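Local atomic coordinates of cytosol aminopeptidase (PDB entry 3IJ3), a protein that probably removes amino-terminal residues from peptides as a manganese-dependent metalloaminopeptidase of the M17 family, assembled from six copies of the chain. Residues D175-P180 against F451-E456; L299-E304 against A340-E345. One frame throughout, in Å; residues are numbered along the deposited sequence. Where two conformers were deposited one is given.

Contact 1: D175-P180 against F451-E456; sequences DLINTP and FAWNLE
Ile177, on the last turn of helix 157-178, meets Ala452 and Trp453 with two branches of one side chain. Its CB points toward segment 451-456 and divides the work between them. CG2, anti to the backbone N (chi1 of CG1 -67°), meets the indole of Trp453 at its edge, in the ring plane, 3.9 Å from CE3; the same methyl lies 3.8 Å from the carbonyl O of Ala452. CG1 carries the chain on, extended at chi2 166°, and the terminal CD1 rests against Ala452, 3.9 Å from its CB and 3.7 Å from its O.

The next residue, Asn178, brings its amide obliquely to the indole, with OD1 4.1 Å from Trp453 CZ3 and the two planes 82° apart. Both polar ends of this amide are used in the same chain: OD1 accepts from Gly465 N, and ND2 bonds to Tyr138 OH. The helix gives out after Asn178: Thr179, the first residue to leave helical geometry, sends its N and OG1 to Asp175 O as hydrogen bonds from opposite faces of the carbonyl plane.

The touching residues are buried in the catalytic domain, where the helix packs at the end of strand 445-454. No hydrogen bond crosses between the segments, which implies that cohesion here comes from dispersion and hydrophobic burial, while the amide of Asn178 finds its hydrogen bonds outside them.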
# COMPACT_ATOMS: atom_id res chain seq x y z
N ASP A 175 3.45 -27.96 21.81
CA ASP A 175 4.48 -28.59 20.97
C ASP A 175 4.05 -28.68 19.50
O ASP A 175 4.83 -28.33 18.60
CB ASP A 175 4.86 -30.01 21.46
CG ASP A 175 5.73 -30.01 22.73
OD1 ASP A 175 6.29 -28.97 23.13
OD2 ASP A 175 5.89 -31.12 23.31
N LEU A 176 2.81 -29.13 19.25
CA LEU A 176 2.34 -29.26 17.88
C LEU A 176 2.30 -27.90 17.18
O LEU A 176 2.72 -27.77 16.04
CB LEU A 176 0.96 -29.93 17.85
CG LEU A 176 0.94 -31.40 18.29
CD1 LEU A 176 -0.54 -31.92 18.41
CD2 LEU A 176 1.76 -32.28 17.34
N ILE A 177 1.77 -26.89 17.86
CA ILE A 177 1.70 -25.54 17.28
C ILE A 177 3.10 -24.96 17.05
O ILE A 177 3.38 -24.41 15.98
CB ILE A 177 0.84 -24.60 18.15
CG1 ILE A 177 -0.62 -25.06 18.12
CG2 ILE A 177 0.94 -23.10 17.67
CD1 ILE A 177 -1.49 -24.42 19.18
N ASN A 178 3.96 -25.11 18.04
CA ASN A 178 5.34 -24.60 17.93
C ASN A 178 6.21 -25.28 16.86
O ASN A 178 7.18 -24.69 16.38
CB ASN A 178 6.05 -24.70 19.29
CG ASN A 178 5.62 -23.62 20.27
OD1 ASN A 178 5.27 -22.51 19.87
ND2 ASN A 178 5.75 -23.91 21.55
N THR A 179 5.90 -26.52 16.51
CA THR A 179 6.74 -27.23 15.53
C THR A 179 6.63 -26.54 14.18
O THR A 179 5.53 -26.34 13.66
CB THR A 179 6.35 -28.71 15.40
OG1 THR A 179 6.44 -29.33 16.69
CG2 THR A 179 7.29 -29.45 14.40
N PRO A 180 7.76 -26.16 13.61
CA PRO A 180 7.73 -25.56 12.27
C PRO A 180 6.95 -26.40 11.28
O PRO A 180 7.00 -27.65 11.33
CB PRO A 180 9.21 -25.57 11.88
CG PRO A 180 9.92 -25.46 13.13
CD PRO A 180 9.13 -26.25 14.14
N PHE A 451 -7.06 -17.94 18.67
CA PHE A 451 -5.80 -17.42 18.12
C PHE A 451 -4.65 -18.45 18.32
O PHE A 451 -3.74 -18.54 17.50
CB PHE A 451 -5.53 -16.06 18.75
CG PHE A 451 -4.33 -15.36 18.18
CD1 PHE A 451 -4.34 -14.91 16.88
CD2 PHE A 451 -3.23 -15.10 18.96
CE1 PHE A 451 -3.24 -14.26 16.35
CE2 PHE A 451 -2.14 -14.43 18.42
CZ PHE A 451 -2.16 -14.02 17.13
N ALA A 452 -4.71 -19.21 19.42
CA ALA A 452 -3.78 -20.31 19.71
C ALA A 452 -2.32 -19.92 19.81
O ALA A 452 -1.46 -20.72 19.50
CB ALA A 452 -3.95 -21.44 18.64
N TRP A 453 -2.05 -18.70 20.29
CA TRP A 453 -0.69 -18.20 20.36
C TRP A 453 -0.55 -17.08 21.38
O TRP A 453 -1.49 -16.30 21.57
CB TRP A 453 -0.33 -17.65 18.96
CG TRP A 453 1.09 -17.24 18.73
CD1 TRP A 453 1.64 -16.01 18.95
CD2 TRP A 453 2.14 -18.06 18.20
NE1 TRP A 453 2.97 -16.01 18.59
CE2 TRP A 453 3.30 -17.26 18.14
CE3 TRP A 453 2.22 -19.38 17.78
CZ2 TRP A 453 4.50 -17.73 17.66
CZ3 TRP A 453 3.42 -19.85 17.31
CH2 TRP A 453 4.55 -19.05 17.28
N ASN A 454 0.58 -17.06 22.08
CA ASN A 454 0.95 -16.01 22.99
C ASN A 454 1.94 -15.09 22.25
O ASN A 454 3.08 -15.48 21.96
CB ASN A 454 1.65 -16.55 24.23
CG ASN A 454 0.75 -17.43 25.08
OD1 ASN A 454 -0.43 -17.10 25.29
ND2 ASN A 454 1.30 -18.53 25.61
N LEU A 455 1.52 -13.86 21.98
CA LEU A 455 2.40 -12.88 21.33
C LEU A 455 3.47 -12.34 22.28
O LEU A 455 4.55 -11.97 21.86
CB LEU A 455 1.56 -11.72 20.80
CG LEU A 455 0.67 -12.07 19.62
CD1 LEU A 455 -0.42 -11.05 19.43
CD2 LEU A 455 1.51 -12.26 18.35
N GLU A 456 3.16 -12.32 23.56
CA GLU A 456 4.06 -11.80 24.58
C GLU A 456 4.32 -12.83 25.66
O GLU A 456 3.50 -13.68 25.90
CB GLU A 456 3.37 -10.64 25.30
CG GLU A 456 2.85 -9.50 24.45
CD GLU A 456 1.71 -8.75 25.15
OE1 GLU A 456 0.69 -9.39 25.52
OE2 GLU A 456 1.82 -7.51 25.32

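Contact 2: L299-E304 against A340-E345; sequences LIPAVE and ADALAE
Strand 299-304 and helix 340-345 run nearly antiparallel, their N-to-C directions 155° apart and their axes approaching to 8.4 Å, with Leu299 and Ala342 nearest in CA position. This is helix-on-sheet packing in the alpha/beta catalytic domain of an M17 aminopeptidase: the strand belongs to the central mixed sheet, and the helix lies against one of its faces. Alternation along the strand does the sorting. Leu299 and Pro301 point toward the helix, whereas Ile300 points away and packs on helix 186-200.

Ala342 is the small residue at the middle of the contact. Its CB meets the CG-CD side of the Pro301 ring obliquely, 4.0 Å from each carbon, and it also lies 4.3 Å from Leu299 CB. The bulk is therefore supplied by the strand, and the single methyl of the alanine is consistent with the close approach of helix and strand.

Leu299 reaches farther along the helix. With CG anti to the carbonyl carbon (chi1 -72°), its CD1 extends past Ala342 to the methylene CG of Glu345 at 4.3 Å. The glutamate thus offers hydrocarbon to the strand while its carboxylate is held by two arginines, OE1 in a salt bridge with Arg321 and OE2 in another with Arg297. Such pairing probably stabilises the negative charge beside an apolar interface. The helix itself begins just after Glu334, a ligand of the bound lithium ion. The nearest approach of the two segments is an apolar atom against a backbone oxygen, Leu299 CD1 lying 3.6 Å from Ala342 O.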
# COMPACT_ATOMS: atom_id res chain seq x y z
N LEU A 299 -12.31 -35.63 14.03
CA LEU A 299 -12.11 -35.43 12.61
C LEU A 299 -11.21 -34.24 12.39
O LEU A 299 -11.53 -33.12 12.83
CB LEU A 299 -13.47 -35.21 11.91
CG LEU A 299 -14.35 -36.45 11.79
CD1 LEU A 299 -15.82 -36.05 11.55
CD2 LEU A 299 -13.82 -37.33 10.64
N ILE A 300 -10.08 -34.47 11.71
CA ILE A 300 -9.13 -33.40 11.39
C ILE A 300 -8.75 -33.40 9.90
O ILE A 300 -8.07 -34.33 9.42
CB ILE A 300 -7.82 -33.53 12.22
CG1 ILE A 300 -8.10 -33.32 13.70
CG2 ILE A 300 -6.75 -32.56 11.70
CD1 ILE A 300 -6.90 -33.74 14.62
N PRO A 301 -9.23 -32.39 9.15
CA PRO A 301 -8.75 -32.21 7.78
C PRO A 301 -7.33 -31.65 7.92
O PRO A 301 -7.12 -30.62 8.59
CB PRO A 301 -9.71 -31.19 7.18
CG PRO A 301 -10.59 -30.73 8.25
CD PRO A 301 -10.37 -31.50 9.48
N ALA A 302 -6.37 -32.32 7.29
CA ALA A 302 -4.95 -31.93 7.41
C ALA A 302 -4.41 -31.62 6.02
O ALA A 302 -4.34 -32.49 5.14
CB ALA A 302 -4.16 -33.04 8.11
N VAL A 303 -4.09 -30.35 5.81
CA VAL A 303 -3.62 -29.88 4.51
C VAL A 303 -2.63 -28.73 4.63
O VAL A 303 -2.42 -28.18 5.73
CB VAL A 303 -4.83 -29.27 3.73
CG1 VAL A 303 -6.07 -30.19 3.68
CG2 VAL A 303 -5.27 -27.90 4.33
N GLU A 304 -1.96 -28.41 3.52
CA GLU A 304 -1.18 -27.18 3.42
C GLU A 304 -1.90 -26.35 2.38
O GLU A 304 -2.35 -26.89 1.37
CB GLU A 304 0.29 -27.39 2.98
CG GLU A 304 1.12 -26.03 2.90
CD GLU A 304 2.66 -26.21 2.75
OE1 GLU A 304 3.13 -27.36 2.87
OE2 GLU A 304 3.41 -25.19 2.52
N ALA A 340 -15.92 -27.68 6.22
CA ALA A 340 -17.25 -28.01 5.67
C ALA A 340 -17.40 -29.50 5.37
O ALA A 340 -18.45 -30.09 5.64
CB ALA A 340 -17.55 -27.18 4.41
N ASP A 341 -16.36 -30.10 4.80
CA ASP A 341 -16.38 -31.53 4.53
C ASP A 341 -16.34 -32.38 5.80
O ASP A 341 -17.01 -33.40 5.88
CB ASP A 341 -15.24 -31.94 3.60
CG ASP A 341 -15.60 -31.82 2.13
OD1 ASP A 341 -16.74 -31.43 1.80
OD2 ASP A 341 -14.74 -32.19 1.30
N ALA A 342 -15.53 -31.96 6.77
CA ALA A 342 -15.44 -32.71 8.03
C ALA A 342 -16.78 -32.62 8.74
O ALA A 342 -17.26 -33.60 9.30
CB ALA A 342 -14.30 -32.16 8.93
N LEU A 343 -17.39 -31.44 8.74
CA LEU A 343 -18.71 -31.26 9.37
C LEU A 343 -19.81 -32.06 8.69
O LEU A 343 -20.67 -32.65 9.38
CB LEU A 343 -19.10 -29.76 9.47
CG LEU A 343 -18.32 -28.90 10.44
CD1 LEU A 343 -18.65 -27.41 10.18
CD2 LEU A 343 -18.55 -29.28 11.91
N ALA A 344 -19.81 -32.10 7.36
CA ALA A 344 -20.78 -32.87 6.58
C ALA A 344 -20.67 -34.34 6.97
O ALA A 344 -21.69 -35.06 7.05
CB ALA A 344 -20.54 -32.68 5.06
N GLU A 345 -19.45 -34.80 7.21
CA GLU A 345 -19.24 -36.19 7.65
C GLU A 345 -19.75 -36.40 9.08
O GLU A 345 -20.43 -37.39 9.37
CB GLU A 345 -17.76 -36.54 7.56
CG GLU A 345 -17.41 -37.94 8.08
CD GLU A 345 -17.98 -39.09 7.27
OE1 GLU A 345 -18.68 -38.88 6.25
OE2 GLU A 345 -17.73 -40.25 7.67

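From the N terminus, the chain runs through the N-terminal region and then helix 157-178, whose last turn opens contact 1. It then builds much of the catalytic sheet, including strand 295-305, before helix 335-347 folds back to close contact 2, with only 35 residues between the paired segments. Strand 445-454 follows much later and closes contact 1 across 270 intervening residues. Contact 2 therefore lies wholly within the longer loop, and the two do not cross. Both involve the same mixed sheet: one ties helix 157-178 to the end of a late strand, the other seats helix 335-347 upon the earlier strand 295-305. Their centres are 21 Å apart, without direct touch.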